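Side-chain contacts in lovastatin nonaketide synthase mokA (Monascus pilosus, PDB 6AD3), which carries out the iterative nine-step building of the polyketide in monacolin K (lovastatin) biosynthesis, the present chain being its condensation domain: residues Gly81-Tyr84 against Ala85-Gln89; Val490-Val493 against His494-Arg497; Ala163-Ala166 against Gly167-Gly171. The protein carries 1 engineered substitution. All coordinates share one frame; numbering follows the deposited sequence.

Interaction 1. Residues Gly81-Tyr84 against Ala85-Gln89; sequences GQEY and AWRLQ
W86 N donates to Q82 O at 2.8 Å. It is one of the regular i to i+4 bonds that run through this part of helix 80-91. A85 N, R87 N and L88 N bond in the same way to G81 O, E83 O and Y84 O. The side chains use this spacing of four residues twice.

The first pair is E83 and R87, a salt bridge between E83 OE2 and R87 NH2 at 2.7 Å. The two chains lie side by side and point the same way. CG of E83 is anti to the backbone N (chi1 178°) and the rest of the chain is extended, which carries the carboxylate far enough to meet R87. OE2 reaches the guanidinium at its edge, near its plane. The carboxylate plane is turned 53° from the guanidinium plane. The N-H of NH2 is bent well off the line to OE2, and as a hydrogen bond the contact is weak. The close approach of the opposite charges still makes it a salt bridge. R87 also lays its aliphatic part over the turn, with CG 3.5 Å from E83 O.

The second pair is Y84 and L88. L88 CD1 rests 3.8 Å from Y84 CE2, and L88 CD2 lies 4.0 Å from Y84 OH. This is an apolar contact on another side of the helix from the ion pair.

The other carboxylate oxygen of E83, OE1, pairs with R247 of helix 239-251, and the Y84 ring meets Y408 at the start of helix 408-414. Q82 accepts from S79 N with OE1, gives NE2 to F209 O and touches strand 145-150 at Q147. W86 also packs on that strand, at L145, gives NE1 to A142 O and touches F209, in the loop after strand 199-206.

Interaction 2. Residues Val490-Val493 against His494-Arg497; sequences VYEV and HHPR
The H495 ring has E492 CB over one face, in a CH-pi contact 3.9 Å from the ring centroid and 25° off the normal. E492 CG continues along the ring to 3.5 Å from H495 CE1. At the ring edge, in its plane, is Y491 CA. The Y491 ring in turn has H495 ND1 at its own edge, 3.8 Å from CD1, and V490 CG1 on one face. The two rings are almost perpendicular, with planes at 83°, but meet obliquely. H495 CD2 lies over one face of the H494 ring, whose own CD2 is 3.6 Å from E492 CB. E492 CB is thus shared by both histidines.

With CG of H495 anti to its carbonyl carbon (chi1 -78°), the ring lies back along E492. H495 N bonds to E492 O at 2.9 Å, from above the carbonyl plane. A water accepts from R497 N and donates to V493 O, bridging the first turn. Y491 OH bonds to M280 N.

P496 packs on H302 and A304 of strand 301-307. The arrangement is a type I beta turn, E492 to H495, leading into a helix with proline in its first turn. It starts helix 495-512 beside the six-stranded sheet.

Interaction 3. Residues Ala163-Ala166 against Gly167-Gly171; sequences ADRA and GAEEG
The backbone turns from loop into helix at D164, and from there A168 N, E169 N and E170 N bond to D164 O, R165 O and A166 O. This is the N-terminal end of helix 165-176, the crossover helix of the beta-alpha-beta unit made with strands 157-161 and 188-195.

D164 is the N-cap. Its OD1 accepts from G167 N at 2.8 Å. The CG of D164 sits between the backbone N and the carbonyl carbon (chi1 54°), and this fold-back brings OD1 over the first turn. A carboxylate here would probably be favoured by the helix dipole.

R165, the next residue, and E169 form an i to i+4 salt bridge. R165 NE donates to E169 OE2 at 2.9 Å, and the bond is nearly straight at 162°. OE2 lies close to the guanidinium plane and is met nearly along its own C-O axis. The carboxylate is twisted 70° against the guanidinium. The same arginine has a second acid partner, E456, through NH2, and a cation-pi contact with F105. It also packs on W195, as A168 does, so this face of the helix lies on strand 188-195. R165 CG also lies 3.6 Å from E169 OE2.

How the interactions relate
Each contact lies within one continuous run of chain, so none closes a long loop, and none nests in or crosses another. Interaction 1 comes first, on helix 80-91, where it meets strand 145-150, helix 239-251 and the start of helix 408-414. Interaction 3 follows at 163-171 and opens the crossover helix on the five-stranded sheet. Interaction 2 comes last, at 490-497, and starts the final helix, 495-512, beside the six-stranded sheet. The three do not touch. Nearest atoms are about 17 Å apart for interactions 1 and 2, about 19 Å for 1 and 3, and about 15 Å for 2 and 3. Interactions 2 and 3 both mark helix starts.

Interaction 1. Residues Gly81-Tyr84 against Ala85-Gln89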
loop_
_atom_site.group_PDB
_atom_site.type_symbol
_atom_site.label_atom_id
_atom_site.label_comp_id
_atom_site.label_asym_id
_atom_site.label_seq_id
_atom_site.Cartn_x
_atom_site.Cartn_y
_atom_site.Cartn_z
ATOM N N GLY A 81 -5.134 -12.999 1.416
ATOM C CA GLY A 81 -5.210 -11.570 1.121
ATOM C C GLY A 81 -6.178 -11.276 0.000
ATOM O O GLY A 81 -6.960 -10.312 0.086
ATOM N N GLN A 82 -6.150 -12.074 -1.077
ATOM C CA GLN A 82 -7.159 -11.902 -2.139
ATOM C C GLN A 82 -8.586 -12.052 -1.616
ATOM O O GLN A 82 -9.486 -11.307 -2.002
ATOM C CB GLN A 82 -6.937 -12.881 -3.265
ATOM C CG GLN A 82 -5.730 -12.578 -4.136
ATOM C CD GLN A 82 -5.434 -13.691 -5.121
ATOM O OE1 GLN A 82 -5.782 -14.854 -4.892
ATOM N NE2 GLN A 82 -4.885 -13.327 -6.276
ATOM N N GLU A 83 -8.803 -13.031 -0.724
ATOM C CA GLU A 83 -10.118 -13.318 -0.238
ATOM C C GLU A 83 -10.712 -12.154 0.562
ATOM O O GLU A 83 -11.856 -11.763 0.331
ATOM C CB GLU A 83 -10.091 -14.600 0.610
ATOM C CG GLU A 83 -11.436 -14.973 1.206
ATOM C CD GLU A 83 -11.402 -16.296 1.985
ATOM O OE1 GLU A 83 -10.496 -17.121 1.792
ATOM O OE2 GLU A 83 -12.231 -16.453 2.882
ATOM N N TYR A 84 -9.910 -11.528 1.432
ATOM C CA TYR A 84 -10.416 -10.390 2.204
ATOM C C TYR A 84 -10.656 -9.187 1.271
ATOM O O TYR A 84 -11.671 -8.533 1.326
ATOM C CB TYR A 84 -9.451 -9.996 3.332
ATOM C CG TYR A 84 -10.038 -8.909 4.249
ATOM C CD1 TYR A 84 -11.066 -9.216 5.156
ATOM C CD2 TYR A 84 -9.623 -7.597 4.141
ATOM C CE1 TYR A 84 -11.626 -8.234 5.955
ATOM C CE2 TYR A 84 -10.178 -6.593 4.910
ATOM C CZ TYR A 84 -11.170 -6.906 5.829
ATOM O OH TYR A 84 -11.750 -5.879 6.514
ATOM N N ALA A 85 -9.762 -8.996 0.342
ATOM C CA ALA A 85 -9.934 -7.953 -0.638
ATOM C C ALA A 85 -11.213 -8.164 -1.475
ATOM O O ALA A 85 -11.926 -7.218 -1.768
ATOM C CB ALA A 85 -8.705 -7.900 -1.520
ATOM N N TRP A 86 -11.514 -9.403 -1.816
ATOM C CA TRP A 86 -12.749 -9.713 -2.541
ATOM C C TRP A 86 -13.980 -9.308 -1.707
ATOM O O TRP A 86 -14.937 -8.705 -2.225
ATOM C CB TRP A 86 -12.770 -11.191 -2.876
ATOM C CG TRP A 86 -14.079 -11.696 -3.400
ATOM C CD1 TRP A 86 -14.855 -12.681 -2.847
ATOM C CD2 TRP A 86 -14.766 -11.257 -4.578
ATOM N NE1 TRP A 86 -15.964 -12.906 -3.635
ATOM C CE2 TRP A 86 -15.945 -12.038 -4.691
ATOM C CE3 TRP A 86 -14.537 -10.244 -5.516
ATOM C CZ2 TRP A 86 -16.898 -11.828 -5.704
ATOM C CZ3 TRP A 86 -15.470 -10.058 -6.552
ATOM C CH2 TRP A 86 -16.639 -10.849 -6.628
ATOM N N ARG A 87 -13.918 -9.528 -0.392
ATOM C CA ARG A 87 -15.046 -9.126 0.454
ATOM C C ARG A 87 -15.187 -7.625 0.483
ATOM O O ARG A 87 -16.307 -7.116 0.475
ATOM C CB ARG A 87 -14.876 -9.651 1.871
ATOM C CG ARG A 87 -14.872 -11.161 1.976
ATOM C CD ARG A 87 -14.773 -11.594 3.428
ATOM N NE ARG A 87 -14.283 -12.961 3.563
ATOM C CZ ARG A 87 -15.046 -14.050 3.537
ATOM N NH1 ARG A 87 -16.343 -13.960 3.303
ATOM N NH2 ARG A 87 -14.496 -15.241 3.686
ATOM N N LEU A 88 -14.059 -6.892 0.510
ATOM C CA LEU A 88 -14.126 -5.422 0.441
ATOM C C LEU A 88 -14.762 -5.029 -0.868
ATOM O O LEU A 88 -15.557 -4.092 -0.920
ATOM C CB LEU A 88 -12.732 -4.767 0.581
ATOM C CG LEU A 88 -11.977 -4.901 1.898
ATOM C CD1 LEU A 88 -10.525 -4.408 1.780
ATOM C CD2 LEU A 88 -12.701 -4.158 3.003
ATOM N N GLN A 89 -14.336 -5.663 -1.957
ATOM C CA GLN A 89 -14.808 -5.254 -3.280
ATOM C C GLN A 89 -16.313 -5.497 -3.386
ATOM O O GLN A 89 -17.075 -4.651 -3.899
ATOM C CB GLN A 89 -14.074 -6.042 -4.367
ATOM C CG GLN A 89 -14.728 -5.925 -5.727
ATOM C CD GLN A 89 -13.910 -6.556 -6.848
ATOM O OE1 GLN A 89 -14.472 -7.235 -7.717
ATOM N NE2 GLN A 89 -12.636 -6.143 -6.957
#

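Interaction 2. Residues Val490-Val493 against His494-Arg497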
loop_
_atom_site.group_PDB
_atom_site.type_symbol
_atom_site.label_atom_id
_atom_site.label_comp_id
_atom_site.label_asym_id
_atom_site.label_seq_id
_atom_site.Cartn_x
_atom_site.Cartn_y
_atom_site.Cartn_z
ATOM N N VAL A 490 -14.681 12.886 6.871
ATOM C CA VAL A 490 -14.363 13.457 8.171
ATOM C C VAL A 490 -13.663 14.803 8.014
ATOM O O VAL A 490 -13.743 15.636 8.916
ATOM C CB VAL A 490 -13.407 12.525 8.962
ATOM C CG1 VAL A 490 -13.066 13.132 10.314
ATOM C CG2 VAL A 490 -14.042 11.164 9.150
ATOM N N TYR A 491 -12.802 14.906 6.985
ATOM C CA TYR A 491 -11.834 16.004 6.870
ATOM C C TYR A 491 -12.050 16.836 5.641
ATOM O O TYR A 491 -12.696 16.398 4.669
ATOM C CB TYR A 491 -10.374 15.471 6.887
ATOM C CG TYR A 491 -10.006 14.824 8.202
ATOM C CD1 TYR A 491 -9.827 15.593 9.328
ATOM C CD2 TYR A 491 -10.025 13.453 8.355
ATOM C CE1 TYR A 491 -9.510 15.036 10.532
ATOM C CE2 TYR A 491 -9.714 12.870 9.571
ATOM C CZ TYR A 491 -9.513 13.676 10.670
ATOM O OH TYR A 491 -9.218 13.131 11.894
ATOM N N GLU A 492 -11.512 18.054 5.685
ATOM C CA GLU A 492 -11.668 19.014 4.600
ATOM C C GLU A 492 -10.491 18.964 3.634
ATOM O O GLU A 492 -9.394 18.519 3.984
ATOM C CB GLU A 492 -11.778 20.456 5.169
ATOM C CG GLU A 492 -12.872 20.642 6.197
ATOM C CD GLU A 492 -14.146 19.918 5.807
ATOM O OE1 GLU A 492 -14.671 19.128 6.625
ATOM O OE2 GLU A 492 -14.541 20.026 4.634
ATOM N N VAL A 493 -10.672 19.644 2.509
ATOM C CA VAL A 493 -9.707 19.616 1.415
ATOM C C VAL A 493 -8.325 20.169 1.842
ATOM O O VAL A 493 -7.277 19.675 1.383
ATOM C CB VAL A 493 -10.254 20.425 0.226
ATOM C CG1 VAL A 493 -9.165 20.747 -0.767
ATOM C CG2 VAL A 493 -11.388 19.647 -0.447
ATOM N N HIS A 494 -8.304 21.115 2.770
ATOM C CA HIS A 494 -7.008 21.693 3.198
ATOM C C HIS A 494 -6.366 20.952 4.371
ATOM O O HIS A 494 -5.263 21.280 4.789
ATOM C CB HIS A 494 -7.168 23.173 3.586
ATOM C CG HIS A 494 -8.163 23.393 4.665
ATOM N ND1 HIS A 494 -7.802 23.771 5.938
ATOM C CD2 HIS A 494 -9.506 23.235 4.684
ATOM C CE1 HIS A 494 -8.889 23.914 6.673
ATOM N NE2 HIS A 494 -9.929 23.538 5.951
ATOM N N HIS A 495 -7.054 19.954 4.917
ATOM C CA HIS A 495 -6.539 19.300 6.119
ATOM C C HIS A 495 -5.321 18.394 5.877
ATOM O O HIS A 495 -4.428 18.338 6.721
ATOM C CB HIS A 495 -7.644 18.557 6.833
ATOM C CG HIS A 495 -8.543 19.448 7.629
ATOM N ND1 HIS A 495 -9.851 19.117 7.925
ATOM C CD2 HIS A 495 -8.358 20.702 8.114
ATOM C CE1 HIS A 495 -10.406 20.088 8.624
ATOM N NE2 HIS A 495 -9.535 21.075 8.727
ATOM N N PRO A 496 -5.260 17.691 4.717
ATOM C CA PRO A 496 -4.037 16.891 4.533
ATOM C C PRO A 496 -2.769 17.738 4.581
ATOM O O PRO A 496 -1.773 17.347 5.231
ATOM C CB PRO A 496 -4.240 16.253 3.139
ATOM C CG PRO A 496 -5.731 16.112 3.023
ATOM C CD PRO A 496 -6.247 17.427 3.650
ATOM N N ARG A 497 -2.787 18.890 3.908
ATOM C CA ARG A 497 -1.633 19.781 3.950
ATOM C C ARG A 497 -1.320 20.300 5.366
ATOM O O ARG A 497 -0.149 20.420 5.742
ATOM C CB ARG A 497 -1.794 20.946 2.989
ATOM C CG ARG A 497 -0.466 21.684 2.807
ATOM C CD ARG A 497 -0.539 22.647 1.659
ATOM N NE ARG A 497 -0.709 21.959 0.384
ATOM C CZ ARG A 497 0.241 21.248 -0.211
ATOM N NH1 ARG A 497 1.430 21.101 0.357
ATOM N NH2 ARG A 497 -0.003 20.687 -1.384
HETATM O O HOH W 1 -4.396 19.572 1.767
#

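Interaction 3. Residues Ala163-Ala166 against Gly167-Gly171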
loop_
_atom_site.group_PDB
_atom_site.type_symbol
_atom_site.label_atom_id
_atom_site.label_comp_id
_atom_site.label_asym_id
_atom_site.label_seq_id
_atom_site.Cartn_x
_atom_site.Cartn_y
_atom_site.Cartn_z
ATOM N N ALA A 163 -0.042 13.558 -27.952
ATOM C CA ALA A 163 0.336 14.832 -28.529
ATOM C C ALA A 163 1.434 15.484 -27.709
ATOM O O ALA A 163 2.311 16.153 -28.263
ATOM C CB ALA A 163 -0.878 15.740 -28.618
ATOM N N ASP A 164 1.421 15.251 -26.393
ATOM C CA ASP A 164 2.200 16.033 -25.457
ATOM C C ASP A 164 1.962 15.491 -24.060
ATOM O O ASP A 164 1.173 14.564 -23.875
ATOM C CB ASP A 164 1.821 17.545 -25.495
ATOM C CG ASP A 164 0.327 17.801 -25.283
ATOM O OD1 ASP A 164 -0.428 16.931 -24.769
ATOM O OD2 ASP A 164 -0.119 18.890 -25.666
ATOM N N ARG A 165 2.617 16.076 -23.080
ATOM C CA ARG A 165 2.476 15.563 -21.717
ATOM C C ARG A 165 1.015 15.548 -21.262
ATOM O O ARG A 165 0.601 14.637 -20.539
ATOM C CB ARG A 165 3.312 16.362 -20.744
ATOM C CG ARG A 165 3.102 15.947 -19.298
ATOM C CD ARG A 165 4.292 16.270 -18.433
ATOM N NE ARG A 165 3.957 16.180 -17.004
ATOM C CZ ARG A 165 4.832 15.876 -16.066
ATOM N NH1 ARG A 165 6.063 15.560 -16.404
ATOM N NH2 ARG A 165 4.476 15.883 -14.804
ATOM N N ALA A 166 0.281 16.626 -21.553
ATOM C CA ALA A 166 -1.123 16.723 -21.148
ATOM C C ALA A 166 -1.942 15.553 -21.715
ATOM O O ALA A 166 -2.801 14.993 -21.013
ATOM C CB ALA A 166 -1.732 18.066 -21.608
ATOM N N GLY A 167 -1.642 15.147 -22.950
ATOM C CA GLY A 167 -2.216 13.916 -23.509
ATOM C C GLY A 167 -1.892 12.654 -22.700
ATOM O O GLY A 167 -2.747 11.776 -22.529
ATOM N N ALA A 168 -0.628 12.505 -22.326
ATOM C CA ALA A 168 -0.193 11.392 -21.487
ATOM C C ALA A 168 -0.942 11.377 -20.142
ATOM O O ALA A 168 -1.453 10.328 -19.733
ATOM C CB ALA A 168 1.295 11.440 -21.261
ATOM N N GLU A 169 -1.050 12.536 -19.494
ATOM C CA GLU A 169 -1.728 12.634 -18.218
ATOM C C GLU A 169 -3.206 12.296 -18.370
ATOM O O GLU A 169 -3.799 11.591 -17.541
ATOM C CB GLU A 169 -1.540 14.022 -17.588
ATOM C CG GLU A 169 -0.152 14.239 -17.034
ATOM C CD GLU A 169 0.016 15.603 -16.349
ATOM O OE1 GLU A 169 -0.928 16.047 -15.691
ATOM O OE2 GLU A 169 1.138 16.137 -16.319
ATOM N N GLU A 170 -3.789 12.690 -19.481
ATOM C CA GLU A 170 -5.177 12.357 -19.737
ATOM C C GLU A 170 -5.351 10.833 -19.841
ATOM O O GLU A 170 -6.292 10.263 -19.280
ATOM C CB GLU A 170 -5.658 13.074 -21.014
ATOM C CG GLU A 170 -7.066 12.727 -21.403
ATOM C CD GLU A 170 -7.511 13.433 -22.682
ATOM O OE1 GLU A 170 -7.970 12.734 -23.614
ATOM O OE2 GLU A 170 -7.382 14.672 -22.755
ATOM N N GLY A 171 -4.442 10.185 -20.555
ATOM C CA GLY A 171 -4.467 8.738 -20.673
ATOM C C GLY A 171 -4.343 8.078 -19.293
ATOM O O GLY A 171 -4.982 7.081 -19.019
#